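PDB 3RQB: uncharacterized protein from Alicyclobacillus acidocaldarius subsp. acidocaldarius, which is of unknown function but, with its two hot-dog-fold domains of the acyl-CoA thioesterase family, probably acts as a thioesterase on acyl-CoA substrates. Local coordinates for residues T47-A52 with A110-R115; A51-P56 with G60-L65. All coordinates share one frame; numbering follows the deposited sequence.

Contact 1: residues T47-A52 with A110-R115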
ATOM      1  N   THR B  47       1.101  11.416 -12.689  1.00 47.98           N
ATOM      2  CA  THR B  47       0.437  12.710 -12.606  1.00 51.49           C
ATOM      3  C   THR B  47       0.098  13.149 -11.169  1.00 45.54           C
ATOM      4  O   THR B  47       0.385  14.274 -10.792  1.00 48.77           O
ATOM      5  CB  THR B  47      -0.836  12.721 -13.451  1.00 55.76           C
ATOM      6  OG1 THR B  47      -0.475  12.628 -14.833  1.00 56.73           O
ATOM      7  CG2 THR B  47      -1.600  14.002 -13.216  1.00 57.19           C
HETATM    8  N   MSE B  48      -0.510  12.275 -10.372  1.00 44.51           N
HETATM    9  CA  MSE B  48      -0.826  12.607  -8.982  1.00 49.25           C
HETATM   10  C   MSE B  48       0.414  13.029  -8.203  1.00 51.23           C
HETATM   11  O   MSE B  48       0.327  13.858  -7.297  1.00 50.80           O
HETATM   12  CB  MSE B  48      -1.501  11.430  -8.263  1.00 56.60           C
HETATM   13  CG  MSE B  48      -2.942  11.184  -8.688  1.00 62.61           C
HETATM   14 SE   MSE B  48      -4.055  12.781  -8.517  0.75 62.00          SE
HETATM   15  CE  MSE B  48      -5.134  12.229  -6.989  1.00 59.57           C
ATOM     16  N   LEU B  49       1.564  12.450  -8.551  1.00 49.33           N
ATOM     17  CA  LEU B  49       2.822  12.698  -7.834  1.00 46.19           C
ATOM     18  C   LEU B  49       3.517  14.023  -8.200  1.00 45.49           C
ATOM     19  O   LEU B  49       4.040  14.737  -7.322  1.00 38.30           O
ATOM     20  CB  LEU B  49       3.780  11.526  -8.055  1.00 47.31           C
ATOM     21  CG  LEU B  49       5.143  11.593  -7.363  1.00 45.05           C
ATOM     22  CD1 LEU B  49       4.991  11.586  -5.846  1.00 39.43           C
ATOM     23  CD2 LEU B  49       6.015  10.433  -7.821  1.00 43.46           C
ATOM     24  N   LYS B  50       3.525  14.342  -9.494  1.00 44.58           N
ATOM     25  CA  LYS B  50       4.118  15.582  -9.963  1.00 50.18           C
ATOM     26  C   LYS B  50       3.500  16.744  -9.225  1.00 48.59           C
ATOM     27  O   LYS B  50       4.201  17.667  -8.828  1.00 49.90           O
ATOM     28  CB  LYS B  50       3.906  15.766 -11.463  1.00 65.68           C
ATOM     29  CG  LYS B  50       4.588  14.712 -12.305  1.00 80.71           C
ATOM     30  CD  LYS B  50       6.048  14.549 -11.908  1.00 92.20           C
ATOM     31  CE  LYS B  50       6.891  15.744 -12.331  1.00 97.87           C
ATOM     32  NZ  LYS B  50       8.322  15.562 -11.936  1.00101.95           N
ATOM     33  N   ALA B  51       2.187  16.675  -9.019  1.00 50.16           N
ATOM     34  CA  ALA B  51       1.453  17.756  -8.369  1.00 51.40           C
ATOM     35  C   ALA B  51       2.145  18.171  -7.083  1.00 47.82           C
ATOM     36  O   ALA B  51       2.455  19.344  -6.903  1.00 39.26           O
ATOM     37  CB  ALA B  51       0.029  17.327  -8.074  1.00 49.58           C
ATOM     38  N   ALA B  52       2.395  17.200  -6.208  1.00 49.54           N
ATOM     39  CA  ALA B  52       3.054  17.449  -4.931  1.00 43.42           C
ATOM     40  C   ALA B  52       4.507  17.815  -5.161  1.00 44.65           C
ATOM     41  O   ALA B  52       5.042  18.698  -4.486  1.00 51.89           O
ATOM     42  CB  ALA B  52       2.960  16.232  -4.023  1.00 40.51           C
ATOM     43  N   ALA B 110       0.706  11.191  -0.261  1.00 47.57           N
ATOM     44  CA  ALA B 110       2.128  11.030  -0.512  1.00 43.89           C
ATOM     45  C   ALA B 110       2.973  11.463   0.675  1.00 47.52           C
ATOM     46  O   ALA B 110       2.596  12.352   1.456  1.00 48.78           O
ATOM     47  CB  ALA B 110       2.546  11.792  -1.771  1.00 30.61           C
ATOM     48  N   VAL B 111       4.128  10.826   0.795  1.00 39.92           N
ATOM     49  CA  VAL B 111       5.066  11.181   1.827  1.00 34.93           C
ATOM     50  C   VAL B 111       6.372  11.592   1.184  1.00 38.25           C
ATOM     51  O   VAL B 111       6.961  10.829   0.432  1.00 32.97           O
ATOM     52  CB  VAL B 111       5.312  10.002   2.759  1.00 29.40           C
ATOM     53  CG1 VAL B 111       6.131  10.449   3.956  1.00 25.07           C
ATOM     54  CG2 VAL B 111       3.975   9.407   3.205  1.00 34.14           C
ATOM     55  N   PHE B 112       6.817  12.807   1.485  1.00 47.94           N
ATOM     56  CA  PHE B 112       8.126  13.287   1.055  1.00 48.30           C
ATOM     57  C   PHE B 112       9.018  13.402   2.263  1.00 45.07           C
ATOM     58  O   PHE B 112       8.542  13.641   3.366  1.00 47.34           O
ATOM     59  CB  PHE B 112       8.018  14.662   0.415  1.00 49.72           C
ATOM     60  CG  PHE B 112       7.490  14.634  -0.972  1.00 55.80           C
ATOM     61  CD1 PHE B 112       6.169  14.298  -1.218  1.00 58.34           C
ATOM     62  CD2 PHE B 112       8.308  14.957  -2.036  1.00 60.83           C
ATOM     63  CE1 PHE B 112       5.673  14.286  -2.504  1.00 56.22           C
ATOM     64  CE2 PHE B 112       7.818  14.944  -3.325  1.00 63.89           C
ATOM     65  CZ  PHE B 112       6.496  14.608  -3.561  1.00 57.44           C
ATOM     66  N   GLY B 113      10.316  13.232   2.058  1.00 42.34           N
ATOM     67  CA  GLY B 113      11.255  13.375   3.150  1.00 44.32           C
ATOM     68  C   GLY B 113      12.686  13.495   2.678  1.00 49.39           C
ATOM     69  O   GLY B 113      13.027  13.086   1.566  1.00 42.88           O
ATOM     70  N   ILE B 114      13.526  14.069   3.530  1.00 56.18           N
ATOM     71  CA  ILE B 114      14.947  14.159   3.252  1.00 51.17           C
ATOM     72  C   ILE B 114      15.652  13.043   3.984  1.00 54.18           C
ATOM     73  O   ILE B 114      15.556  12.934   5.214  1.00 60.65           O
ATOM     74  CB  ILE B 114      15.523  15.493   3.728  1.00 45.69           C
ATOM     75  CG1 ILE B 114      14.741  16.653   3.099  1.00 51.06           C
ATOM     76  CG2 ILE B 114      17.029  15.557   3.413  1.00 37.96           C
ATOM     77  CD1 ILE B 114      14.325  17.736   4.086  1.00 51.51           C
ATOM     78  N   ARG B 115      16.359  12.207   3.232  1.00 55.71           N
ATOM     79  CA  ARG B 115      17.041  11.070   3.842  1.00 63.44           C
ATOM     80  C   ARG B 115      18.567  11.089   3.730  1.00 68.79           C
ATOM     81  O   ARG B 115      19.152  11.642   2.785  1.00 65.54           O
ATOM     82  CB  ARG B 115      16.459   9.733   3.360  1.00 62.33           C
ATOM     83  CG  ARG B 115      16.175   9.669   1.877  1.00 65.68           C
ATOM     84  CD  ARG B 115      15.124   8.610   1.548  1.00 67.39           C
ATOM     85  NE  ARG B 115      15.581   7.239   1.778  1.00 61.07           N
ATOM     86  CZ  ARG B 115      15.176   6.201   1.056  1.00 47.76           C
ATOM     87  NH1 ARG B 115      14.315   6.388   0.064  1.00 36.43           N
ATOM     88  NH2 ARG B 115      15.633   4.983   1.315  1.00 49.50           N
TER

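Contact 2: residues A51-P56 with G60-L65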
ATOM      1  N   ALA B  51       2.187  16.675  -9.019  1.00 50.16           N
ATOM      2  CA  ALA B  51       1.453  17.756  -8.369  1.00 51.40           C
ATOM      3  C   ALA B  51       2.145  18.171  -7.083  1.00 47.82           C
ATOM      4  O   ALA B  51       2.455  19.344  -6.903  1.00 39.26           O
ATOM      5  CB  ALA B  51       0.029  17.327  -8.074  1.00 49.58           C
ATOM      6  N   ALA B  52       2.395  17.200  -6.208  1.00 49.54           N
ATOM      7  CA  ALA B  52       3.054  17.449  -4.931  1.00 43.42           C
ATOM      8  C   ALA B  52       4.507  17.815  -5.161  1.00 44.65           C
ATOM      9  O   ALA B  52       5.042  18.698  -4.486  1.00 51.89           O
ATOM     10  CB  ALA B  52       2.960  16.232  -4.023  1.00 40.51           C
HETATM   11  N   MSE B  53       5.148  17.133  -6.104  1.00 39.87           N
HETATM   12  CA  MSE B  53       6.524  17.473  -6.464  1.00 46.48           C
HETATM   13  C   MSE B  53       6.679  18.934  -6.913  1.00 53.26           C
HETATM   14  O   MSE B  53       7.633  19.626  -6.527  1.00 54.61           O
HETATM   15  CB  MSE B  53       7.022  16.550  -7.558  1.00 41.84           C
HETATM   16  CG  MSE B  53       7.260  15.144  -7.104  1.00 42.47           C
HETATM   17 SE   MSE B  53       8.679  14.402  -8.175  0.47 79.54          SE
HETATM   18  CE  MSE B  53      10.157  15.405  -7.369  1.00 44.59           C
ATOM     19  N   SER B  54       5.731  19.390  -7.725  1.00 46.69           N
ATOM     20  CA  SER B  54       5.745  20.743  -8.265  1.00 51.93           C
ATOM     21  C   SER B  54       5.241  21.776  -7.265  1.00 59.08           C
ATOM     22  O   SER B  54       5.323  22.987  -7.503  1.00 57.57           O
ATOM     23  CB  SER B  54       4.891  20.804  -9.519  1.00 51.81           C
ATOM     24  OG  SER B  54       5.098  19.649 -10.305  1.00 61.95           O
ATOM     25  N   HIS B  55       4.707  21.296  -6.150  1.00 57.56           N
ATOM     26  CA  HIS B  55       4.253  22.190  -5.108  1.00 53.41           C
ATOM     27  C   HIS B  55       5.453  22.933  -4.541  1.00 59.05           C
ATOM     28  O   HIS B  55       6.505  22.335  -4.290  1.00 60.78           O
ATOM     29  CB  HIS B  55       3.536  21.410  -4.014  1.00 50.12           C
ATOM     30  CG  HIS B  55       2.587  22.240  -3.212  1.00 51.22           C
ATOM     31  ND1 HIS B  55       3.009  23.158  -2.272  1.00 55.53           N
ATOM     32  CD2 HIS B  55       1.235  22.300  -3.219  1.00 45.19           C
ATOM     33  CE1 HIS B  55       1.956  23.739  -1.725  1.00 53.07           C
ATOM     34  NE2 HIS B  55       0.868  23.235  -2.282  1.00 52.69           N
ATOM     35  N   PRO B  56       5.301  24.250  -4.362  1.00 60.00           N
ATOM     36  CA  PRO B  56       6.318  25.167  -3.833  1.00 63.84           C
ATOM     37  C   PRO B  56       6.753  24.823  -2.413  1.00 65.66           C
ATOM     38  O   PRO B  56       7.927  24.984  -2.063  1.00 67.78           O
ATOM     39  CB  PRO B  56       5.602  26.522  -3.841  1.00 63.66           C
ATOM     40  CG  PRO B  56       4.141  26.201  -3.929  1.00 61.44           C
ATOM     41  CD  PRO B  56       4.071  24.958  -4.748  1.00 56.84           C
ATOM     42  N   GLY B  60      12.296  17.941   0.369  1.00 53.08           N
ATOM     43  CA  GLY B  60      12.777  16.580   0.262  1.00 51.61           C
ATOM     44  C   GLY B  60      12.316  15.908  -1.018  1.00 54.55           C
ATOM     45  O   GLY B  60      11.852  16.552  -1.965  1.00 54.95           O
ATOM     46  N   GLN B  61      12.445  14.590  -1.028  1.00 57.48           N
ATOM     47  CA  GLN B  61      12.087  13.772  -2.174  1.00 54.79           C
ATOM     48  C   GLN B  61      11.055  12.704  -1.782  1.00 53.63           C
ATOM     49  O   GLN B  61      10.883  12.383  -0.600  1.00 57.42           O
ATOM     50  CB  GLN B  61      13.350  13.133  -2.764  1.00 55.10           C
ATOM     51  CG  GLN B  61      14.305  14.126  -3.423  1.00 60.35           C
ATOM     52  CD  GLN B  61      13.707  14.772  -4.671  1.00 79.21           C
ATOM     53  OE1 GLN B  61      12.492  14.966  -4.765  1.00 90.46           O
ATOM     54  NE2 GLN B  61      14.558  15.101  -5.636  1.00 80.70           N
ATOM     55  N   PRO B  62      10.345  12.166  -2.774  1.00 46.78           N
ATOM     56  CA  PRO B  62       9.278  11.188  -2.546  1.00 45.17           C
ATOM     57  C   PRO B  62       9.702   9.953  -1.761  1.00 47.92           C
ATOM     58  O   PRO B  62      10.788   9.397  -1.941  1.00 46.58           O
ATOM     59  CB  PRO B  62       8.892  10.766  -3.959  1.00 38.48           C
ATOM     60  CG  PRO B  62       9.223  11.946  -4.801  1.00 37.51           C
ATOM     61  CD  PRO B  62      10.429  12.582  -4.182  1.00 42.10           C
ATOM     62  N   LEU B  63       8.793   9.516  -0.906  1.00 49.87           N
ATOM     63  CA  LEU B  63       8.940   8.275  -0.173  1.00 46.08           C
ATOM     64  C   LEU B  63       7.869   7.263  -0.594  1.00 46.01           C
ATOM     65  O   LEU B  63       8.180   6.188  -1.115  1.00 46.92           O
ATOM     66  CB  LEU B  63       8.876   8.560   1.322  1.00 49.60           C
ATOM     67  CG  LEU B  63      10.110   9.366   1.720  1.00 53.18           C
ATOM     68  CD1 LEU B  63      10.029   9.918   3.137  1.00 46.50           C
ATOM     69  CD2 LEU B  63      11.343   8.502   1.529  1.00 54.73           C
ATOM     70  N   ALA B  64       6.608   7.600  -0.351  1.00 44.91           N
ATOM     71  CA  ALA B  64       5.524   6.684  -0.655  1.00 39.95           C
ATOM     72  C   ALA B  64       4.403   7.383  -1.408  1.00 44.90           C
ATOM     73  O   ALA B  64       4.239   8.599  -1.310  1.00 47.45           O
ATOM     74  CB  ALA B  64       4.993   6.061   0.624  1.00 35.61           C
ATOM     75  N   LEU B  65       3.643   6.594  -2.163  1.00 44.11           N
ATOM     76  CA  LEU B  65       2.449   7.065  -2.848  1.00 39.43           C
ATOM     77  C   LEU B  65       1.336   6.019  -2.807  1.00 44.96           C
ATOM     78  O   LEU B  65       1.569   4.837  -3.069  1.00 48.37           O
ATOM     79  CB  LEU B  65       2.753   7.406  -4.303  1.00 37.94           C
ATOM     80  CG  LEU B  65       1.511   7.893  -5.064  1.00 42.81           C
ATOM     81  CD1 LEU B  65       0.779   9.005  -4.299  1.00 43.62           C
ATOM     82  CD2 LEU B  65       1.850   8.358  -6.476  1.00 43.58           C
TER

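Contact 1: residues T47-A52 with A110-R115
The Phe-112 ring, reaching from strand 103-113 to the helix, meets Leu-49 and Ala-52 one helical turn apart on helix 41-53. No hydrogen bond or ion pair crosses the interface, and the attraction is apolar throughout. Ala-52 points its methyl toward the strand: CB lies 3.7 Å from Phe-112 CE1 and 3.9 Å from Phe-112 CZ, an approach to the outer end of the ring. Leu-49 comes from the neighbouring turn with one branch of its fork. With CG anti to the backbone N (chi1 -179°), the side chain swings back toward the strand although its first bond does not aim there, and CD1 arrives 4.1 Å from Phe-112 CZ. Both methyls approach the ring obliquely. Phe-112 in turn has CG anti to its own carbonyl carbon (chi1 -77°), which extends the ring across the gap toward the helix. A looser addition comes from Ala-110, two residues back on the same side of the strand, whose CB is 4.8 Å from Leu-49 CD1. All three principal residues are buried, and the ring end meets only carbon from the helix segment.

Such a helix-on-sheet layer is the defining element of the hot-dog fold, in which a long helix is wrapped by an antiparallel sheet. Around the contact, Phe-112 also meets the ring of Phe-94 on strand 91-100, Leu-49 reaches Leu-65 on strand 61-69 and touches helix 182-188 at His-182 and Ala-183, and Ala-51 packs on Ile-80 of strand 77-87.

Contact 2: residues A51-P56 with G60-L65
Met-53, a selenomethionine, leaves the helix with CG anti to its carbonyl carbon (chi1 -71°) and then bends at its last torsion (chi3 73°), while Gln-61 folds back on itself at chi2 (-66°). These two bends bring the ends of the side chains together, although the first side-chain bond of Gln-61 points away from the helix segment and that of Met-53 is not aimed at the strand. The terminal methyl of Met-53 carries one touch: CE sits 3.5 Å from Gln-61 OE1, a van der Waals approach of a methyl to an amide oxygen. The other falls to the selenium, with SE 4.2 Å from Pro-62 CG, so the selenoether end spans two successive residues at the start of the strand, one polar and one apolar.

In the hot-dog fold this is where the central helix gives way to the sheet that wraps it: three residues separate the two segments, and the chain, having just left the helix, enters strand 61-69 and packs against it. Further along, Leu-63 and Ala-64 both face Val-111 in a classic beta bulge. On the helix side, His-55 N bonds to Ala-52 O at 3.1 Å as the chain turns away.

Arg-58, in the connecting turn, ties both sides together. Its NH1 is hydrogen-bonded to Met-53 O, while NH2 and NE make weak bonds to Gln-61 OE1 and Gly-60 O, respectively. On strand 103-113, Phe-112 touches both Met-53 and Pro-62.

How the contacts relate
Going from the N terminus, helix 41-53 serves both contacts, which share Ala-51 and Ala-52. Contact 2 comes first, closing the short turn 57-59 that returns the chain into strand 61-69. Contact 1 closes a far longer excursion: the chain runs through strands 61-69, 77-87 and 91-100 before strand 103-113 comes back against the same helix, so the short loop falls within the long one. The two strands reached are antiparallel neighbours, joined by probable hydrogen bonds from Leu-63 N to Val-111 O at 2.6 Å and from Gly-113 N to Gln-61 O at 2.8 Å. Together the contacts set the helix's C-terminal half over that strand pair.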